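Local coordinates for cellulose binding protein (Clavibacter michiganensis, PDB 4JJO) that binds cellulose and probably loosens plant cell walls as the expansin part of a larger cellulase from a plant-pathogenic bacterium, at residues A[28-40]-A[75-87]. Residues are numbered along the deposited sequence; the frame is centred on the assembly and turned at random.
Sequences VPADRMYVAVSSP and GHLDLSEEAFRAL
The hydroxyl oxygen OG of S80 is held by two backbone partners, one from each segment: it donates to R32 O at 2.7 Å, in the plane of that carbonyl, and accepts from A83 N at 3.1 Å. A chi1 of 60° folds OG back over its own backbone, close enough to A83 N to cap helix 81-87 and still able to meet R32 O. Serine suits this N-cap because its short side chain both donates and accepts, and its CB, bearing nothing bulkier than a hydroxyl, stands 3.4 Å above the centre of the Y34 ring, 11° off the normal, a CH-pi contact over one face. The Y34 hydroxyl in turn bonds to the backbone N of L12. From S80 the strands 76-80 and 34-38 run antiparallel, two neighbours in the six-stranded double-psi beta-barrel of the expansin N-terminal domain. A36 N donates to D78 O at 2.9 Å, with an N-H...O angle of 174°, and D78 N returns the bond to A36 O. The A36 methyl is small enough for its CB to lie against D78 CB at 3.9 Å, while D78 OD1 turns to T8 of strand 3-10. On the other face, V35 CG2 packs against L77 CB (3.8 Å) and L79 CD2, branched side chains that fill the interior together with L52. Toward S38 the strands part, and a water accepts from S38 N and donates to H76 O. Beyond the opposite end, the flexible thioether of M33 brings SD to 3.6 Å from A83 CA.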
ATOM      1  N   VAL A  28      -0.114   6.554   9.548  1.00 25.30           N
ATOM      2  CA  VAL A  28       0.343   7.602   8.652  1.00 25.68           C
ATOM      3  C   VAL A  28       1.862   7.527   8.663  1.00 26.08           C
ATOM      4  O   VAL A  28       2.462   7.437   9.732  1.00 27.18           O
ATOM      5  CB  VAL A  28      -0.107   8.991   9.134  1.00 27.93           C
ATOM      6  CG1 VAL A  28       0.567  10.081   8.322  1.00 28.22           C
ATOM      7  CG2 VAL A  28      -1.620   9.125   9.056  1.00 27.57           C
ATOM      8  N   PRO A  29       2.498   7.547   7.481  1.00 26.06           N
ATOM      9  CA  PRO A  29       3.960   7.416   7.491  1.00 27.07           C
ATOM     10  C   PRO A  29       4.625   8.482   8.352  1.00 27.64           C
ATOM     11  O   PRO A  29       4.141   9.612   8.417  1.00 27.19           O
ATOM     12  CB  PRO A  29       4.351   7.578   6.017  1.00 27.01           C
ATOM     13  CG  PRO A  29       3.152   8.141   5.333  1.00 26.08           C
ATOM     14  CD  PRO A  29       1.961   7.694   6.119  1.00 25.42           C
ATOM     15  N   ALA A  30       5.728   8.125   8.999  1.00 29.98           N
ATOM     16  CA  ALA A  30       6.374   9.013   9.958  1.00 31.51           C
ATOM     17  C   ALA A  30       6.953  10.261   9.292  1.00 30.58           C
ATOM     18  O   ALA A  30       7.017  11.322   9.909  1.00 31.39           O
ATOM     19  CB  ALA A  30       7.451   8.265  10.728  1.00 33.82           C
ATOM     20  N   ASP A  31       7.366  10.139   8.033  1.00 29.51           N
ATOM     21  CA  ASP A  31       7.882  11.289   7.300  1.00 29.85           C
ATOM     22  C   ASP A  31       6.750  12.146   6.735  1.00 27.11           C
ATOM     23  O   ASP A  31       6.995  13.201   6.152  1.00 26.93           O
ATOM     24  CB  ASP A  31       8.816  10.849   6.168  1.00 31.09           C
ATOM     25  CG  ASP A  31       8.115   9.995   5.124  1.00 30.33           C
ATOM     26  OD1 ASP A  31       6.873   9.874   5.181  1.00 29.03           O
ATOM     27  OD2 ASP A  31       8.807   9.448   4.239  1.00 30.91           O
ATOM     28  N   ARG A  32       5.516  11.679   6.899  1.00 25.24           N
ATOM     29  CA  ARG A  32       4.341  12.427   6.458  1.00 24.25           C
ATOM     30  C   ARG A  32       4.326  12.623   4.948  1.00 22.60           C
ATOM     31  O   ARG A  32       3.695  13.551   4.442  1.00 19.92           O
ATOM     32  CB  ARG A  32       4.270  13.786   7.158  1.00 26.51           C
ATOM     33  CG  ARG A  32       4.081  13.684   8.656  1.00 29.07           C
ATOM     34  CD  ARG A  32       2.959  12.720   8.955  1.00 29.22           C
ATOM     35  NE  ARG A  32       2.536  12.740  10.352  1.00 31.96           N
ATOM     36  CZ  ARG A  32       2.462  11.665  11.134  1.00 32.70           C
ATOM     37  NH1 ARG A  32       2.786  10.465  10.676  1.00 32.34           N
ATOM     38  NH2 ARG A  32       2.064  11.788  12.390  1.00 34.56           N
ATOM     39  N   MET A  33       5.014  11.741   4.234  1.00 22.62           N
ATOM     40  CA  MET A  33       5.073  11.816   2.781  1.00 21.68           C
ATOM     41  C   MET A  33       4.147  10.767   2.183  1.00 19.97           C
ATOM     42  O   MET A  33       4.513   9.599   2.041  1.00 19.79           O
ATOM     43  CB  MET A  33       6.503  11.607   2.290  1.00 22.49           C
ATOM     44  CG  MET A  33       7.484  12.665   2.777  1.00 24.26           C
ATOM     45  SD  MET A  33       7.075  14.324   2.196  1.00 26.10           S
ATOM     46  CE  MET A  33       8.291  15.303   3.070  1.00 42.91           C
ATOM     47  N   TYR A  34       2.937  11.195   1.848  1.00 18.85           N
ATOM     48  CA  TYR A  34       1.932  10.297   1.298  1.00 17.58           C
ATOM     49  C   TYR A  34       1.063  11.041   0.300  1.00 16.24           C
ATOM     50  O   TYR A  34       1.195  12.254   0.139  1.00 16.55           O
ATOM     51  CB  TYR A  34       1.071   9.703   2.413  1.00 17.09           C
ATOM     52  CG  TYR A  34       0.384  10.727   3.289  1.00 17.74           C
ATOM     53  CD1 TYR A  34      -0.878  11.204   2.970  1.00 17.50           C
ATOM     54  CD2 TYR A  34       0.991  11.201   4.443  1.00 18.90           C
ATOM     55  CE1 TYR A  34      -1.511  12.135   3.771  1.00 18.40           C
ATOM     56  CE2 TYR A  34       0.366  12.127   5.251  1.00 19.83           C
ATOM     57  CZ  TYR A  34      -0.884  12.589   4.911  1.00 19.31           C
ATOM     58  OH  TYR A  34      -1.508  13.516   5.715  1.00 20.41           O
ATOM     59  N   VAL A  35       0.173  10.316  -0.365  1.00 15.05           N
ATOM     60  CA  VAL A  35      -0.615  10.895  -1.443  1.00 14.45           C
ATOM     61  C   VAL A  35      -1.909  10.126  -1.661  1.00 14.94           C
ATOM     62  O   VAL A  35      -1.971   8.915  -1.439  1.00 15.25           O
ATOM     63  CB  VAL A  35       0.189  10.899  -2.758  1.00 14.37           C
ATOM     64  CG1 VAL A  35       0.518   9.475  -3.182  1.00 13.78           C
ATOM     65  CG2 VAL A  35      -0.566  11.631  -3.855  1.00 14.83           C
ATOM     66  N   ALA A  36      -2.944  10.847  -2.083  1.00 14.63           N
ATOM     67  CA  ALA A  36      -4.184  10.239  -2.531  1.00 15.20           C
ATOM     68  C   ALA A  36      -4.237  10.344  -4.047  1.00 15.08           C
ATOM     69  O   ALA A  36      -3.980  11.407  -4.613  1.00 16.35           O
ATOM     70  CB  ALA A  36      -5.372  10.940  -1.914  1.00 15.95           C
ATOM     71  N   VAL A  37      -4.564   9.238  -4.705  1.00 13.95           N
ATOM     72  CA  VAL A  37      -4.545   9.193  -6.162  1.00 14.53           C
ATOM     73  C   VAL A  37      -5.945   9.008  -6.733  1.00 15.43           C
ATOM     74  O   VAL A  37      -6.851   8.540  -6.045  1.00 15.95           O
ATOM     75  CB  VAL A  37      -3.635   8.061  -6.678  1.00 12.93           C
ATOM     76  CG1 VAL A  37      -2.187   8.323  -6.284  1.00 13.15           C
ATOM     77  CG2 VAL A  37      -4.101   6.708  -6.155  1.00 12.81           C
ATOM     78  N   SER A  38      -6.111   9.373  -7.999  1.00 16.42           N
ATOM     79  CA  SER A  38      -7.407   9.281  -8.655  1.00 17.00           C
ATOM     80  C   SER A  38      -7.897   7.837  -8.661  1.00 16.31           C
ATOM     81  O   SER A  38      -7.108   6.900  -8.522  1.00 14.42           O
ATOM     82  CB  SER A  38      -7.328   9.820 -10.085  1.00 17.55           C
ATOM     83  OG  SER A  38      -6.438   9.050 -10.870  1.00 18.12           O
ATOM     84  N   SER A  39      -9.203   7.662  -8.821  1.00 17.30           N
ATOM     85  CA  SER A  39      -9.806   6.340  -8.741  1.00 18.20           C
ATOM     86  C   SER A  39      -9.209   5.363  -9.750  1.00 17.06           C
ATOM     87  O   SER A  39      -8.958   4.212  -9.407  1.00 16.02           O
ATOM     88  CB  SER A  39     -11.323   6.432  -8.908  1.00 20.07           C
ATOM     89  OG  SER A  39     -11.909   7.088  -7.796  1.00 20.59           O
ATOM     90  N   PRO A  40      -8.978   5.812 -10.997  1.00 17.81           N
ATOM     91  CA  PRO A  40      -8.342   4.918 -11.973  1.00 17.27           C
ATOM     92  C   PRO A  40      -6.920   4.512 -11.580  1.00 16.02           C
ATOM     93  O   PRO A  40      -6.511   3.377 -11.818  1.00 16.01           O
ATOM     94  CB  PRO A  40      -8.322   5.755 -13.258  1.00 18.43           C
ATOM     95  CG  PRO A  40      -9.413   6.746 -13.084  1.00 18.89           C
ATOM     96  CD  PRO A  40      -9.423   7.071 -11.620  1.00 18.28           C
ATOM     97  N   GLY A  75      -3.682  12.189 -13.235  1.00 17.12           N
ATOM     98  CA  GLY A  75      -2.646  13.206 -13.304  1.00 17.95           C
ATOM     99  C   GLY A  75      -2.722  14.204 -12.161  1.00 17.19           C
ATOM    100  O   GLY A  75      -1.794  14.979 -11.942  1.00 16.80           O
ATOM    101  N   HIS A  76      -3.829  14.181 -11.429  1.00 18.15           N
ATOM    102  CA  HIS A  76      -4.034  15.105 -10.318  1.00 18.57           C
ATOM    103  C   HIS A  76      -3.842  14.393  -8.984  1.00 17.68           C
ATOM    104  O   HIS A  76      -4.681  13.595  -8.569  1.00 18.24           O
ATOM    105  CB  HIS A  76      -5.432  15.723 -10.397  1.00 21.25           C
ATOM    106  CG  HIS A  76      -5.781  16.593  -9.229  1.00 23.54           C
ATOM    107  ND1 HIS A  76      -7.002  17.228  -9.115  1.00 26.30           N
ATOM    108  CD2 HIS A  76      -5.079  16.934  -8.125  1.00 23.81           C
ATOM    109  CE1 HIS A  76      -7.031  17.922  -7.995  1.00 27.09           C
ATOM    110  NE2 HIS A  76      -5.879  17.763  -7.371  1.00 25.94           N
ATOM    111  N   LEU A  77      -2.730  14.689  -8.319  1.00 15.64           N
ATOM    112  CA  LEU A  77      -2.431  14.101  -7.021  1.00 15.91           C
ATOM    113  C   LEU A  77      -2.918  14.990  -5.888  1.00 16.84           C
ATOM    114  O   LEU A  77      -2.868  16.215  -5.976  1.00 17.44           O
ATOM    115  CB  LEU A  77      -0.925  13.890  -6.855  1.00 16.30           C
ATOM    116  CG  LEU A  77      -0.182  12.954  -7.808  1.00 16.33           C
ATOM    117  CD1 LEU A  77       1.284  12.904  -7.408  1.00 16.69           C
ATOM    118  CD2 LEU A  77      -0.785  11.563  -7.802  1.00 15.74           C
ATOM    119  N   ASP A  78      -3.387  14.362  -4.818  1.00 17.09           N
ATOM    120  CA  ASP A  78      -3.697  15.073  -3.588  1.00 17.46           C
ATOM    121  C   ASP A  78      -2.594  14.742  -2.590  1.00 16.02           C
ATOM    122  O   ASP A  78      -2.624  13.706  -1.931  1.00 16.33           O
ATOM    123  CB  ASP A  78      -5.069  14.653  -3.052  1.00 18.78           C
ATOM    124  CG  ASP A  78      -5.815  15.794  -2.386  1.00 21.58           C
ATOM    125  OD1 ASP A  78      -5.336  16.945  -2.453  1.00 22.42           O
ATOM    126  OD2 ASP A  78      -6.892  15.541  -1.804  1.00 23.97           O
ATOM    127  N   LEU A  79      -1.609  15.630  -2.496  1.00 15.34           N
ATOM    128  CA  LEU A  79      -0.423  15.380  -1.689  1.00 14.11           C
ATOM    129  C   LEU A  79      -0.660  15.712  -0.229  1.00 15.57           C
ATOM    130  O   LEU A  79      -1.495  16.552   0.097  1.00 16.29           O
ATOM    131  CB  LEU A  79       0.748  16.224  -2.193  1.00 13.72           C
ATOM    132  CG  LEU A  79       1.321  15.889  -3.568  1.00 13.63           C
ATOM    133  CD1 LEU A  79       2.324  16.952  -3.976  1.00 13.52           C
ATOM    134  CD2 LEU A  79       1.971  14.517  -3.557  1.00 13.66           C
ATOM    135  N   SER A  80       0.080  15.045   0.650  1.00 16.38           N
ATOM    136  CA  SER A  80       0.132  15.451   2.044  1.00 18.27           C
ATOM    137  C   SER A  80       0.632  16.886   2.076  1.00 19.21           C
ATOM    138  O   SER A  80       1.396  17.302   1.203  1.00 16.56           O
ATOM    139  CB  SER A  80       1.088  14.557   2.832  1.00 19.63           C
ATOM    140  OG  SER A  80       2.400  14.632   2.306  1.00 19.49           O
ATOM    141  N   GLU A  81       0.196  17.643   3.073  1.00 21.06           N
ATOM    142  CA  GLU A  81       0.659  19.014   3.226  1.00 22.19           C
ATOM    143  C   GLU A  81       2.181  19.054   3.209  1.00 21.84           C
ATOM    144  O   GLU A  81       2.780  19.958   2.627  1.00 20.81           O
ATOM    145  CB  GLU A  81       0.129  19.614   4.530  1.00 25.98           C
ATOM    146  CG  GLU A  81      -1.370  19.871   4.528  1.00 27.76           C
ATOM    147  CD  GLU A  81      -1.874  20.399   5.856  1.00 31.58           C
ATOM    148  OE1 GLU A  81      -1.175  20.229   6.878  1.00 33.42           O
ATOM    149  OE2 GLU A  81      -2.975  20.986   5.877  1.00 33.00           O
ATOM    150  N   GLU A  82       2.803  18.058   3.830  1.00 22.61           N
ATOM    151  CA  GLU A  82       4.254  18.038   3.980  1.00 23.61           C
ATOM    152  C   GLU A  82       4.969  17.807   2.651  1.00 21.46           C
ATOM    153  O   GLU A  82       5.999  18.427   2.378  1.00 22.05           O
ATOM    154  CB  GLU A  82       4.671  16.979   5.002  1.00 25.90           C
ATOM    155  CG  GLU A  82       4.285  17.327   6.439  1.00 29.09           C
ATOM    156  CD  GLU A  82       2.843  16.966   6.772  1.00 29.57           C
ATOM    157  OE1 GLU A  82       2.165  16.352   5.921  1.00 27.73           O
ATOM    158  OE2 GLU A  82       2.387  17.294   7.888  1.00 32.19           O
ATOM    159  N   ALA A  83       4.429  16.913   1.832  1.00 18.78           N
ATOM    160  CA  ALA A  83       4.985  16.671   0.509  1.00 17.12           C
ATOM    161  C   ALA A  83       4.790  17.902  -0.372  1.00 16.85           C
ATOM    162  O   ALA A  83       5.684  18.292  -1.122  1.00 16.07           O
ATOM    163  CB  ALA A  83       4.334  15.453  -0.129  1.00 15.71           C
ATOM    164  N   PHE A  84       3.618  18.513  -0.267  1.00 17.07           N
ATOM    165  CA  PHE A  84       3.298  19.700  -1.053  1.00 18.25           C
ATOM    166  C   PHE A  84       4.234  20.863  -0.727  1.00 21.14           C
ATOM    167  O   PHE A  84       4.675  21.580  -1.627  1.00 21.11           O
ATOM    168  CB  PHE A  84       1.846  20.109  -0.807  1.00 18.35           C
ATOM    169  CG  PHE A  84       1.359  21.195  -1.720  1.00 18.42           C
ATOM    170  CD1 PHE A  84       0.601  20.890  -2.837  1.00 17.12           C
ATOM    171  CD2 PHE A  84       1.661  22.515  -1.463  1.00 20.29           C
ATOM    172  CE1 PHE A  84       0.150  21.884  -3.675  1.00 17.91           C
ATOM    173  CE2 PHE A  84       1.215  23.515  -2.301  1.00 20.98           C
ATOM    174  CZ  PHE A  84       0.459  23.199  -3.409  1.00 19.40           C
ATOM    175  N   ARG A  85       4.539  21.046   0.556  1.00 23.99           N
ATOM    176  CA  ARG A  85       5.422  22.132   0.980  1.00 26.99           C
ATOM    177  C   ARG A  85       6.843  21.922   0.474  1.00 26.13           C
ATOM    178  O   ARG A  85       7.577  22.883   0.244  1.00 25.69           O
ATOM    179  CB  ARG A  85       5.445  22.259   2.504  1.00 31.00           C
ATOM    180  CG  ARG A  85       4.141  22.726   3.114  1.00 33.61           C
ATOM    181  CD  ARG A  85       4.375  23.380   4.461  1.00 37.79           C
ATOM    182  NE  ARG A  85       3.119  23.657   5.150  1.00 40.43           N
ATOM    183  CZ  ARG A  85       2.537  22.841   6.025  1.00 42.18           C
ATOM    184  NH1 ARG A  85       3.090  21.676   6.348  1.00 42.15           N
ATOM    185  NH2 ARG A  85       1.390  23.196   6.587  1.00 43.85           N
ATOM    186  N   ALA A  86       7.232  20.662   0.313  1.00 28.44           N
ATOM    187  CA  ALA A  86       8.575  20.339  -0.143  1.00 27.51           C
ATOM    188  C   ALA A  86       8.726  20.681  -1.619  1.00 23.95           C
ATOM    189  O   ALA A  86       9.817  21.016  -2.081  1.00 24.02           O
ATOM    190  CB  ALA A  86       8.866  18.872   0.088  1.00 30.16           C
ATOM    191  N   LEU A  87       7.620  20.598  -2.352  1.00 21.46           N
ATOM    192  CA  LEU A  87       7.628  20.837  -3.787  1.00 18.00           C
ATOM    193  C   LEU A  87       7.317  22.281  -4.164  1.00 16.37           C
ATOM    194  O   LEU A  87       7.765  22.754  -5.206  1.00 16.31           O
ATOM    195  CB  LEU A  87       6.618  19.915  -4.469  1.00 17.54           C
ATOM    196  CG  LEU A  87       6.918  18.419  -4.395  1.00 19.00           C
ATOM    197  CD1 LEU A  87       5.863  17.633  -5.147  1.00 18.82           C
ATOM    198  CD2 LEU A  87       8.301  18.133  -4.948  1.00 18.57           C
TER
HETATM  199  O   HOH W   1      -3.979  10.903  -9.171  1.00 12.67           O